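Local coordinates for capsid fiber protein (PDB 6QYY), which forms the head fibres of bacteriophage phi29, with an N-terminal base that assembles as a trimer and probably attaches the fibre to the capsid, at residues 76-79 and 85-88; 98-103 and 107-112; 39-44 and 55-60. All blocks are in the same frame, centred on the assembly; numbering follows the deposited sequence.

How the interactions relate
Interactions 1 and 2 belong to one antiparallel sheet. Their centres lie about 10 Å apart, and the two contacts meet where Leu77 CD1 packs 3.7 Å from Leu110 CB. Interaction 3 involves the other, mixed sheet of the chain, its centre about 17 Å from that of interaction 1 and about 16 Å from that of interaction 2. It still touches both: Pro39 CD lies 3.8 Å from Thr79 OG1, and Leu60 CD2 lies 4.1 Å from Ile112 CD1, so packing links the loop ends of interaction 3 to strands 76-79 and 107-112. Interactions 2 and 3 also reach the neighbouring subunits of the trimer. A sulfate, probably from the crystallisation liquor, sits beside interaction 3.

Interaction 1 of 3, residues 76-79 and 85-88; sequences NLTT and AVPT
Strands 76-79 and 85-87 pair antiparallel, with Thr78 opposite Val86, in a five-stranded antiparallel sheet in which 85-87 comes last in the strand order. Thr78 and Val86 form the hydrogen-bonded pair: Thr78 N donates to Val86 O at 2.9 Å, and Val86 N returns the bond to Thr78 O at the same length, both nearly straight. On either side of them come non-hydrogen-bonded pairs, Thr79 with Ala85 and Leu77 with Pro87. Proline suits its place because such a pair asks for no N-H pointing across; instead its CA-H approaches Asn76 O, with Pro87 CA 3.2 Å from that oxygen. The next bond runs from Thr88 N to Asn76 O and is less regular, the donor lying 31° out of the carbonyl plane. A water extends the pairing here, accepting from Asn76 N and donating to Thr88 O.

On the face carrying Thr78 and Val86, the two threonines meet through their methyl-bearing sides, crossing at about a right angle. With Thr78 OG1 trans to the backbone N (chi1 -168°), the methyl CG2 lies 3.6 Å from Thr88 CB, while the hydroxyl bonds to Thr93 O. Thr88 has the same rotamer, its OG1 bonding to Asp90 N. Beta-branched threonine therefore gives each position an apolar surface and a polar link. Val86 CG2 continues this face, 4.0 Å from Thr78 CG2. The first bond of the Leu77 side chain points away from 85-88, but CD2 lies 3.6 Å from Val86 O; the side chain also packs on Ala98. Ala85 bonds to Ile66, ending strand 62-66, and to Gly68, so the sheet curls back toward its first strand. Two consecutive antiparallel strands joined by a five-residue connection form a beta hairpin.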
ATOM      1  N   ASN A  76      14.716   9.803   5.514  1.00 30.64           N
ATOM      2  CA  ASN A  76      13.406   9.411   6.001  1.00 34.40           C
ATOM      3  C   ASN A  76      12.616  10.643   6.416  1.00 31.78           C
ATOM      4  O   ASN A  76      13.170  11.592   6.977  1.00 35.64           O
ATOM      5  CB  ASN A  76      13.540   8.449   7.172  1.00 35.31           C
ATOM      6  CG  ASN A  76      14.348   7.237   6.815  1.00 40.86           C
ATOM      7  OD1 ASN A  76      13.955   6.473   5.935  1.00 39.30           O
ATOM      8  ND2 ASN A  76      15.483   7.048   7.484  1.00 39.00           N
ATOM      9  N   LEU A  77      11.313  10.611   6.149  1.00 27.71           N
ATOM     10  CA  LEU A  77      10.463  11.792   6.215  1.00 24.63           C
ATOM     11  C   LEU A  77       9.282  11.588   7.150  1.00 27.48           C
ATOM     12  O   LEU A  77       8.713  10.491   7.220  1.00 27.25           O
ATOM     13  CB  LEU A  77       9.925  12.143   4.818  1.00 24.11           C
ATOM     14  CG  LEU A  77      10.995  12.453   3.779  1.00 25.15           C
ATOM     15  CD1 LEU A  77      10.348  12.787   2.437  1.00 24.93           C
ATOM     16  CD2 LEU A  77      11.884  13.619   4.231  1.00 28.03           C
ATOM     17  N   THR A  78       8.896  12.673   7.826  1.00 27.41           N
ATOM     18  CA  THR A  78       7.671  12.788   8.612  1.00 30.63           C
ATOM     19  C   THR A  78       7.015  14.132   8.306  1.00 30.61           C
ATOM     20  O   THR A  78       7.536  14.939   7.536  1.00 29.20           O
ATOM     21  CB  THR A  78       7.959  12.679  10.118  1.00 33.36           C
ATOM     22  OG1 THR A  78       6.722  12.524  10.835  1.00 32.98           O
ATOM     23  CG2 THR A  78       8.661  13.942  10.604  1.00 36.66           C
ATOM     24  N   THR A  79       5.864  14.374   8.924  1.00 30.52           N
ATOM     25  CA  THR A  79       5.166  15.638   8.747  1.00 31.80           C
ATOM     26  C   THR A  79       5.865  16.753   9.523  1.00 34.62           C
ATOM     27  O   THR A  79       6.172  16.597  10.709  1.00 35.26           O
ATOM     28  CB  THR A  79       3.723  15.499   9.224  1.00 35.29           C
ATOM     29  OG1 THR A  79       3.114  14.390   8.565  1.00 31.93           O
ATOM     30  CG2 THR A  79       2.929  16.758   8.915  1.00 34.79           C
ATOM     31  N   ALA A  85       6.690  18.129   4.393  1.00 24.92           N
ATOM     32  CA  ALA A  85       7.480  16.949   4.716  1.00 22.65           C
ATOM     33  C   ALA A  85       8.876  17.371   5.149  1.00 27.48           C
ATOM     34  O   ALA A  85       9.480  18.253   4.530  1.00 26.86           O
ATOM     35  CB  ALA A  85       7.574  16.008   3.516  1.00 22.91           C
ATOM     36  N   VAL A  86       9.388  16.749   6.212  1.00 25.05           N
ATOM     37  CA  VAL A  86      10.723  17.091   6.731  1.00 24.03           C
ATOM     38  C   VAL A  86      11.451  15.822   7.138  1.00 29.86           C
ATOM     39  O   VAL A  86      10.841  14.784   7.433  1.00 32.31           O
ATOM     40  CB  VAL A  86      10.649  18.054   7.942  1.00 35.23           C
ATOM     41  CG1 VAL A  86       9.955  19.367   7.556  1.00 34.92           C
ATOM     42  CG2 VAL A  86       9.961  17.373   9.125  1.00 33.00           C
ATOM     43  N   PRO A  87      12.788  15.878   7.157  1.00 34.15           N
ATOM     44  CA  PRO A  87      13.568  14.736   7.652  1.00 36.07           C
ATOM     45  C   PRO A  87      13.293  14.449   9.123  1.00 39.93           C
ATOM     46  O   PRO A  87      12.978  15.342   9.914  1.00 38.23           O
ATOM     47  CB  PRO A  87      15.022  15.181   7.446  1.00 36.73           C
ATOM     48  CG  PRO A  87      14.956  16.257   6.411  1.00 36.01           C
ATOM     49  CD  PRO A  87      13.657  16.956   6.650  1.00 37.00           C
ATOM     50  N   THR A  88      13.408  13.175   9.480  1.00 43.00           N
ATOM     51  CA  THR A  88      13.359  12.741  10.869  1.00 48.10           C
ATOM     52  C   THR A  88      14.170  11.462  10.988  1.00 49.67           C
ATOM     53  O   THR A  88      14.524  10.833   9.988  1.00 47.31           O
ATOM     54  CB  THR A  88      11.917  12.516  11.361  1.00 46.67           C
ATOM     55  OG1 THR A  88      11.918  12.295  12.780  1.00 51.08           O
ATOM     56  CG2 THR A  88      11.292  11.308  10.674  1.00 40.75           C
TER
HETATM   57  O   HOH W   1      16.505  10.954   7.647  1.00 45.25           O

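Interaction 2 of 3, residues 98-103 and 107-112; sequences AVEEAQ and LVTLVI
Ala98 and Leu110 face each other as an antiparallel, non-hydrogen-bonded pair, their CA atoms 4.3 Å apart, just where segment 98-103 leaves the end of strand 96-98. A single backbone bond across the segments follows: Val99 N donates to Thr109 O at 3.1 Å, in the carbonyl plane and with an angle of 169° at the hydrogen. At Val99 the chain then turns out of extended form (psi 2°), and regular pairing stops. Glu100 N and O are buried beyond this point without a polar partner in the model.

Side chains pack on both sides of this one bridge, and past it where the backbones part. A chi1 of 73° sets Val108 CG2 trans to its backbone N, where it lies 3.6 Å from Glu100 O and near Ala98 CB. Val108 CB meets Ala102 CB at 3.8 Å; alanine's small methyl lets the two chains pack at normal contact distance against a branched valine. Val99 CG1 meets Val111 CG2, also at 3.8 Å, the two side chains crossing at about a right angle. Glu100 runs alongside Thr109, CG against CB at 3.9 Å, touching with its aliphatic part.

Strand 107-112 pairs on its other edge with strand 62-66, through Val108 with Val65 and Leu110 with Trp63. Ala98 packs on Leu77 of strand 76-79, and Val3 of the second subunit lies against Val99 and Thr109.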
ATOM      1  N   ALA A  98      12.767  10.050   0.847  1.00 26.28           N
ATOM      2  CA  ALA A  98      12.927  10.918  -0.308  1.00 25.59           C
ATOM      3  C   ALA A  98      13.752  10.223  -1.380  1.00 28.99           C
ATOM      4  O   ALA A  98      14.769   9.598  -1.080  1.00 33.90           O
ATOM      5  CB  ALA A  98      13.604  12.226   0.107  1.00 26.72           C
ATOM      6  N   VAL A  99      13.309  10.321  -2.633  1.00 32.60           N
ATOM      7  CA  VAL A  99      14.096   9.852  -3.768  1.00 30.42           C
ATOM      8  C   VAL A  99      14.516  10.984  -4.674  1.00 34.30           C
ATOM      9  O   VAL A  99      15.141  10.737  -5.720  1.00 39.14           O
ATOM     10  CB  VAL A  99      13.353   8.765  -4.570  1.00 35.76           C
ATOM     11  CG1 VAL A  99      13.140   7.536  -3.689  1.00 34.95           C
ATOM     12  CG2 VAL A  99      12.031   9.284  -5.117  1.00 34.63           C
ATOM     13  N   GLU A 100      14.174  12.217  -4.323  1.00 31.55           N
ATOM     14  CA  GLU A 100      14.707  13.410  -4.956  1.00 41.60           C
ATOM     15  C   GLU A 100      15.198  14.349  -3.863  1.00 40.81           C
ATOM     16  O   GLU A 100      14.804  14.244  -2.697  1.00 42.00           O
ATOM     17  CB  GLU A 100      13.660  14.113  -5.838  1.00 49.57           C
ATOM     18  CG  GLU A 100      13.072  13.243  -6.963  1.00 61.18           C
ATOM     19  CD  GLU A 100      14.119  12.769  -7.975  1.00 79.37           C
ATOM     20  OE1 GLU A 100      15.172  13.436  -8.110  1.00 84.76           O
ATOM     21  OE2 GLU A 100      13.886  11.733  -8.641  1.00 81.90           O
ATOM     22  N   GLU A 101      16.089  15.250  -4.252  1.00 38.75           N
ATOM     23  CA  GLU A 101      16.598  16.298  -3.383  1.00 37.57           C
ATOM     24  C   GLU A 101      15.662  17.500  -3.448  1.00 38.78           C
ATOM     25  O   GLU A 101      15.136  17.827  -4.516  1.00 46.22           O
ATOM     26  CB  GLU A 101      18.009  16.682  -3.835  1.00 49.40           C
ATOM     27  CG  GLU A 101      18.709  17.749  -3.033  1.00 56.95           C
ATOM     28  CD  GLU A 101      20.131  17.968  -3.519  1.00 67.03           C
ATOM     29  OE1 GLU A 101      20.601  17.168  -4.358  1.00 70.50           O
ATOM     30  OE2 GLU A 101      20.781  18.931  -3.063  1.00 70.08           O
ATOM     31  N   ALA A 102      15.442  18.158  -2.311  1.00 34.73           N
ATOM     32  CA  ALA A 102      14.584  19.337  -2.330  1.00 38.39           C
ATOM     33  C   ALA A 102      15.015  20.315  -1.248  1.00 40.22           C
ATOM     34  O   ALA A 102      15.195  19.923  -0.095  1.00 41.91           O
ATOM     35  CB  ALA A 102      13.107  18.949  -2.151  1.00 33.97           C
ATOM     36  N   GLN A 103      15.199  21.574  -1.628  1.00 37.26           N
ATOM     37  CA  GLN A 103      15.355  22.631  -0.641  1.00 38.89           C
ATOM     38  C   GLN A 103      13.998  22.993  -0.044  1.00 39.28           C
ATOM     39  O   GLN A 103      12.944  22.683  -0.607  1.00 36.38           O
ATOM     40  CB  GLN A 103      15.982  23.880  -1.264  1.00 45.90           C
ATOM     41  CG  GLN A 103      17.394  23.713  -1.785  1.00 58.98           C
ATOM     42  CD  GLN A 103      17.974  25.032  -2.292  1.00 69.87           C
ATOM     43  OE1 GLN A 103      17.344  25.738  -3.081  1.00 73.13           O
ATOM     44  NE2 GLN A 103      19.170  25.372  -1.826  1.00 74.63           N
ATOM     45  N   LEU A 107       9.176  21.030  -4.141  1.00 30.75           N
ATOM     46  CA  LEU A 107       8.402  19.794  -4.150  1.00 33.01           C
ATOM     47  C   LEU A 107       9.348  18.599  -4.048  1.00 31.03           C
ATOM     48  O   LEU A 107      10.239  18.441  -4.885  1.00 39.40           O
ATOM     49  CB  LEU A 107       7.570  19.741  -5.431  1.00 32.25           C
ATOM     50  CG  LEU A 107       6.287  18.928  -5.472  1.00 39.83           C
ATOM     51  CD1 LEU A 107       5.360  19.303  -4.329  1.00 33.90           C
ATOM     52  CD2 LEU A 107       5.592  19.104  -6.837  1.00 34.61           C
ATOM     53  N   VAL A 108       9.184  17.768  -3.020  1.00 22.98           N
ATOM     54  CA  VAL A 108       9.971  16.541  -2.900  1.00 24.33           C
ATOM     55  C   VAL A 108       9.111  15.371  -3.370  1.00 30.89           C
ATOM     56  O   VAL A 108       7.890  15.349  -3.167  1.00 24.76           O
ATOM     57  CB  VAL A 108      10.495  16.328  -1.463  1.00 24.91           C
ATOM     58  CG1 VAL A 108       9.375  15.906  -0.514  1.00 27.93           C
ATOM     59  CG2 VAL A 108      11.610  15.273  -1.454  1.00 33.57           C
ATOM     60  N   THR A 109       9.736  14.414  -4.046  1.00 27.88           N
ATOM     61  CA  THR A 109       9.078  13.162  -4.379  1.00 25.21           C
ATOM     62  C   THR A 109       9.541  12.111  -3.383  1.00 26.56           C
ATOM     63  O   THR A 109      10.749  11.886  -3.230  1.00 27.65           O
ATOM     64  CB  THR A 109       9.399  12.713  -5.800  1.00 28.88           C
ATOM     65  OG1 THR A 109       9.074  13.764  -6.707  1.00 32.71           O
ATOM     66  CG2 THR A 109       8.568  11.487  -6.154  1.00 32.08           C
ATOM     67  N   LEU A 110       8.592  11.474  -2.713  1.00 22.58           N
ATOM     68  CA  LEU A 110       8.911  10.490  -1.685  1.00 25.13           C
ATOM     69  C   LEU A 110       8.159   9.198  -1.944  1.00 27.46           C
ATOM     70  O   LEU A 110       7.064   9.198  -2.518  1.00 27.16           O
ATOM     71  CB  LEU A 110       8.560  10.987  -0.281  1.00 21.97           C
ATOM     72  CG  LEU A 110       7.083  11.307  -0.009  1.00 27.12           C
ATOM     73  CD1 LEU A 110       6.351  10.093   0.620  1.00 32.95           C
ATOM     74  CD2 LEU A 110       6.957  12.531   0.886  1.00 35.12           C
ATOM     75  N   VAL A 111       8.762   8.103  -1.514  1.00 27.16           N
ATOM     76  CA  VAL A 111       8.169   6.781  -1.627  1.00 22.37           C
ATOM     77  C   VAL A 111       7.508   6.461  -0.293  1.00 21.62           C
ATOM     78  O   VAL A 111       8.148   6.529   0.762  1.00 26.16           O
ATOM     79  CB  VAL A 111       9.233   5.727  -1.984  1.00 27.87           C
ATOM     80  CG1 VAL A 111       8.662   4.328  -1.816  1.00 27.06           C
ATOM     81  CG2 VAL A 111       9.747   5.923  -3.399  1.00 30.19           C
ATOM     82  N   ILE A 112       6.231   6.109  -0.334  1.00 23.58           N
ATOM     83  CA  ILE A 112       5.505   5.822   0.898  1.00 27.64           C
ATOM     84  C   ILE A 112       6.004   4.508   1.491  1.00 32.42           C
ATOM     85  O   ILE A 112       6.027   3.467   0.819  1.00 32.78           O
ATOM     86  CB  ILE A 112       3.996   5.770   0.627  1.00 26.08           C
ATOM     87  CG1 ILE A 112       3.513   7.123   0.119  1.00 28.55           C
ATOM     88  CG2 ILE A 112       3.238   5.348   1.880  1.00 31.34           C
ATOM     89  CD1 ILE A 112       2.261   7.010  -0.769  1.00 31.11           C
TER

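Interaction 3 of 3, residues 39-44 and 55-60; sequences PDYVAV and VNMYPL. With SO4 (sulfate ion), chain G.
Tyr41 and Met57 form a Met-aromatic contact between strands 41-42 and 52-57, the outermost strands of a mixed five-stranded sheet. Asp40 and Tyr41 both face Leu19 in a classic beta bulge. The tight part centres on the tyrosine ring, carried toward segment 55-60 with CG trans to the backbone N (chi1 -157°). Met57 CG sits over one face, 3.7 Å from the Tyr41 ring centroid and 13° off its normal, a CH-pi contact. The sulfur is higher, 4.6 Å from the centroid, and the bend at chi3 brings the methyl back, with Met57 CE 3.6 Å from Tyr41 CD1. A flexible, unbranched methionine can follow a flat ring. Val42 CG1 lies over the opposite face, offset toward the rim, and Leu60 CD2 touches the edge. Trp63 adds an edge-to-face ring contact. At the subunit boundary, Leu60 O accepts from Lys116 NZ of the third subunit, and Pro59 packs on Tyr58 of the third and Pro59 of the second.

Packing is looser at exposed Tyr58, whose side chain meets Tyr41 OH through CB and its ring edge. Exposed Val44 makes no contact with 55-60; a sulfate, probably from the crystallisation liquor, lies between it and Val55, bonded to Lys45 N.

Between these regions, Tyr41 OH accepts from Tyr58 N at 2.8 Å, with 163° at the hydrogen, and is hydrogen-bonded to a water 2.9 Å away.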
ATOM      1  N   PRO A  39       0.493  11.044   8.099  1.00 27.31           N
ATOM      2  CA  PRO A  39      -0.628  11.632   7.366  1.00 26.61           C
ATOM      3  C   PRO A  39      -1.596  10.564   6.890  1.00 30.07           C
ATOM      4  O   PRO A  39      -1.258   9.383   6.755  1.00 28.77           O
ATOM      5  CB  PRO A  39       0.050  12.322   6.176  1.00 26.54           C
ATOM      6  CG  PRO A  39       1.279  11.511   5.941  1.00 28.74           C
ATOM      7  CD  PRO A  39       1.749  11.106   7.332  1.00 28.28           C
ATOM      8  N   ASP A  40      -2.826  11.002   6.640  1.00 27.09           N
ATOM      9  CA  ASP A  40      -3.833  10.136   6.034  1.00 26.75           C
ATOM     10  C   ASP A  40      -3.761  10.162   4.511  1.00 30.07           C
ATOM     11  O   ASP A  40      -3.930   9.121   3.863  1.00 29.21           O
ATOM     12  CB  ASP A  40      -5.231  10.548   6.501  1.00 26.33           C
ATOM     13  CG  ASP A  40      -5.425  10.357   7.995  1.00 33.54           C
ATOM     14  OD1 ASP A  40      -4.957   9.320   8.538  1.00 38.56           O
ATOM     15  OD2 ASP A  40      -6.042  11.238   8.640  1.00 36.56           O
ATOM     16  N   TYR A  41      -3.507  11.326   3.925  1.00 23.75           N
ATOM     17  CA  TYR A  41      -3.368  11.433   2.478  1.00 21.02           C
ATOM     18  C   TYR A  41      -2.605  12.725   2.182  1.00 28.08           C
ATOM     19  O   TYR A  41      -1.917  13.258   3.057  1.00 22.34           O
ATOM     20  CB  TYR A  41      -4.740  11.342   1.778  1.00 20.45           C
ATOM     21  CG  TYR A  41      -4.587  10.882   0.321  1.00 24.67           C
ATOM     22  CD1 TYR A  41      -3.981   9.659   0.025  1.00 24.04           C
ATOM     23  CD2 TYR A  41      -4.996  11.684  -0.740  1.00 26.93           C
ATOM     24  CE1 TYR A  41      -3.798   9.244  -1.301  1.00 28.98           C
ATOM     25  CE2 TYR A  41      -4.818  11.279  -2.069  1.00 29.66           C
ATOM     26  CZ  TYR A  41      -4.215  10.060  -2.340  1.00 29.60           C
ATOM     27  OH  TYR A  41      -4.037   9.650  -3.651  1.00 29.37           O
ATOM     28  N   VAL A  42      -2.711  13.215   0.945  1.00 21.58           N
ATOM     29  CA  VAL A  42      -1.978  14.382   0.472  1.00 24.49           C
ATOM     30  C   VAL A  42      -2.893  15.199  -0.436  1.00 27.56           C
ATOM     31  O   VAL A  42      -3.729  14.655  -1.165  1.00 23.31           O
ATOM     32  CB  VAL A  42      -0.674  13.978  -0.257  1.00 29.95           C
ATOM     33  CG1 VAL A  42      -0.986  13.110  -1.487  1.00 28.44           C
ATOM     34  CG2 VAL A  42       0.151  15.204  -0.641  1.00 30.84           C
ATOM     35  N   ALA A  43      -2.757  16.520  -0.378  1.00 24.54           N
ATOM     36  CA  ALA A  43      -3.597  17.393  -1.187  1.00 26.02           C
ATOM     37  C   ALA A  43      -2.926  17.630  -2.529  1.00 23.76           C
ATOM     38  O   ALA A  43      -1.702  17.721  -2.627  1.00 23.66           O
ATOM     39  CB  ALA A  43      -3.863  18.742  -0.495  1.00 23.22           C
ATOM     40  N   VAL A  44      -3.728  17.712  -3.579  1.00 23.26           N
ATOM     41  CA  VAL A  44      -3.207  18.163  -4.863  1.00 25.28           C
ATOM     42  C   VAL A  44      -3.840  19.460  -5.314  1.00 34.90           C
ATOM     43  O   VAL A  44      -3.575  19.912  -6.434  1.00 40.35           O
ATOM     44  CB  VAL A  44      -3.346  17.088  -5.956  1.00 34.76           C
ATOM     45  CG1 VAL A  44      -2.594  15.836  -5.536  1.00 35.89           C
ATOM     46  CG2 VAL A  44      -4.820  16.805  -6.217  1.00 32.39           C
ATOM     47  N   VAL A  55     -12.082  14.987  -2.881  1.00 26.26           N
ATOM     48  CA  VAL A  55     -10.788  14.369  -2.589  1.00 23.41           C
ATOM     49  C   VAL A  55     -10.650  13.140  -3.473  1.00 29.38           C
ATOM     50  O   VAL A  55     -11.424  12.191  -3.338  1.00 32.02           O
ATOM     51  CB  VAL A  55     -10.678  13.974  -1.108  1.00 27.56           C
ATOM     52  CG1 VAL A  55      -9.307  13.335  -0.842  1.00 31.00           C
ATOM     53  CG2 VAL A  55     -10.924  15.169  -0.189  1.00 28.60           C
ATOM     54  N   ASN A  56      -9.661  13.138  -4.366  1.00 27.62           N
ATOM     55  CA  ASN A  56      -9.456  12.016  -5.273  1.00 22.32           C
ATOM     56  C   ASN A  56      -8.253  11.211  -4.798  1.00 29.33           C
ATOM     57  O   ASN A  56      -7.130  11.722  -4.770  1.00 38.25           O
ATOM     58  CB  ASN A  56      -9.248  12.503  -6.709  1.00 27.02           C
ATOM     59  CG  ASN A  56     -10.439  13.298  -7.229  1.00 34.38           C
ATOM     60  OD1 ASN A  56     -11.592  12.908  -7.043  1.00 34.90           O
ATOM     61  ND2 ASN A  56     -10.162  14.425  -7.863  1.00 42.98           N
ATOM     62  N   MET A  57      -8.482   9.959  -4.424  1.00 21.58           N
ATOM     63  CA  MET A  57      -7.399   9.137  -3.927  1.00 19.71           C
ATOM     64  C   MET A  57      -7.009   8.094  -4.968  1.00 25.88           C
ATOM     65  O   MET A  57      -7.868   7.494  -5.626  1.00 26.40           O
ATOM     66  CB  MET A  57      -7.748   8.487  -2.576  1.00 24.82           C
ATOM     67  CG  MET A  57      -7.922   9.486  -1.442  1.00 26.11           C
ATOM     68  SD  MET A  57      -8.582   8.766   0.034  1.00 27.94           S
ATOM     69  CE  MET A  57      -7.103   7.854   0.482  1.00 44.43           C
ATOM     70  N   TYR A  58      -5.698   7.922  -5.121  1.00 22.43           N
ATOM     71  CA  TYR A  58      -5.036   7.117  -6.136  1.00 22.12           C
ATOM     72  C   TYR A  58      -4.201   6.019  -5.489  1.00 22.53           C
ATOM     73  O   TYR A  58      -3.873   6.100  -4.300  1.00 21.54           O
ATOM     74  CB  TYR A  58      -4.128   8.010  -6.997  1.00 23.90           C
ATOM     75  CG  TYR A  58      -4.929   8.881  -7.937  1.00 33.41           C
ATOM     76  CD1 TYR A  58      -5.368   8.380  -9.155  1.00 34.09           C
ATOM     77  CD2 TYR A  58      -5.284  10.184  -7.588  1.00 39.57           C
ATOM     78  CE1 TYR A  58      -6.125   9.155 -10.026  1.00 39.48           C
ATOM     79  CE2 TYR A  58      -6.047  10.980  -8.464  1.00 37.07           C
ATOM     80  CZ  TYR A  58      -6.461  10.449  -9.678  1.00 42.93           C
ATOM     81  OH  TYR A  58      -7.213  11.197 -10.566  1.00 48.07           O
ATOM     82  N   PRO A  59      -3.847   4.971  -6.242  1.00 27.31           N
ATOM     83  CA  PRO A  59      -2.978   3.919  -5.694  1.00 23.80           C
ATOM     84  C   PRO A  59      -1.684   4.487  -5.128  1.00 28.34           C
ATOM     85  O   PRO A  59      -1.142   5.476  -5.625  1.00 27.70           O
ATOM     86  CB  PRO A  59      -2.715   3.010  -6.904  1.00 24.95           C
ATOM     87  CG  PRO A  59      -3.959   3.169  -7.754  1.00 26.38           C
ATOM     88  CD  PRO A  59      -4.336   4.640  -7.597  1.00 22.87           C
ATOM     89  N   LEU A  60      -1.210   3.859  -4.057  1.00 28.47           N
ATOM     90  CA  LEU A  60      -0.086   4.374  -3.281  1.00 20.47           C
ATOM     91  C   LEU A  60       1.237   3.863  -3.837  1.00 28.14           C
ATOM     92  O   LEU A  60       1.472   2.649  -3.899  1.00 27.12           O
ATOM     93  CB  LEU A  60      -0.220   3.962  -1.819  1.00 23.73           C
ATOM     94  CG  LEU A  60      -1.547   4.330  -1.142  1.00 26.62           C
ATOM     95  CD1 LEU A  60      -1.664   3.586   0.191  1.00 33.10           C
ATOM     96  CD2 LEU A  60      -1.624   5.845  -0.940  1.00 26.23           C
TER
HETATM   97  S   SO4 G 201      -7.360  17.572  -2.429  1.00103.91           S
HETATM   98  O1  SO4 G 201      -6.973  16.341  -1.702  1.00108.33           O
HETATM   99  O2  SO4 G 201      -8.437  17.229  -3.383  1.00108.69           O
HETATM  100  O3  SO4 G 201      -7.855  18.594  -1.475  1.00101.29           O
HETATM  101  O4  SO4 G 201      -6.181  18.095  -3.158  1.00100.01           O
HETATM  102  O   HOH W   2      -1.551   8.150  -3.841  1.00 28.03           O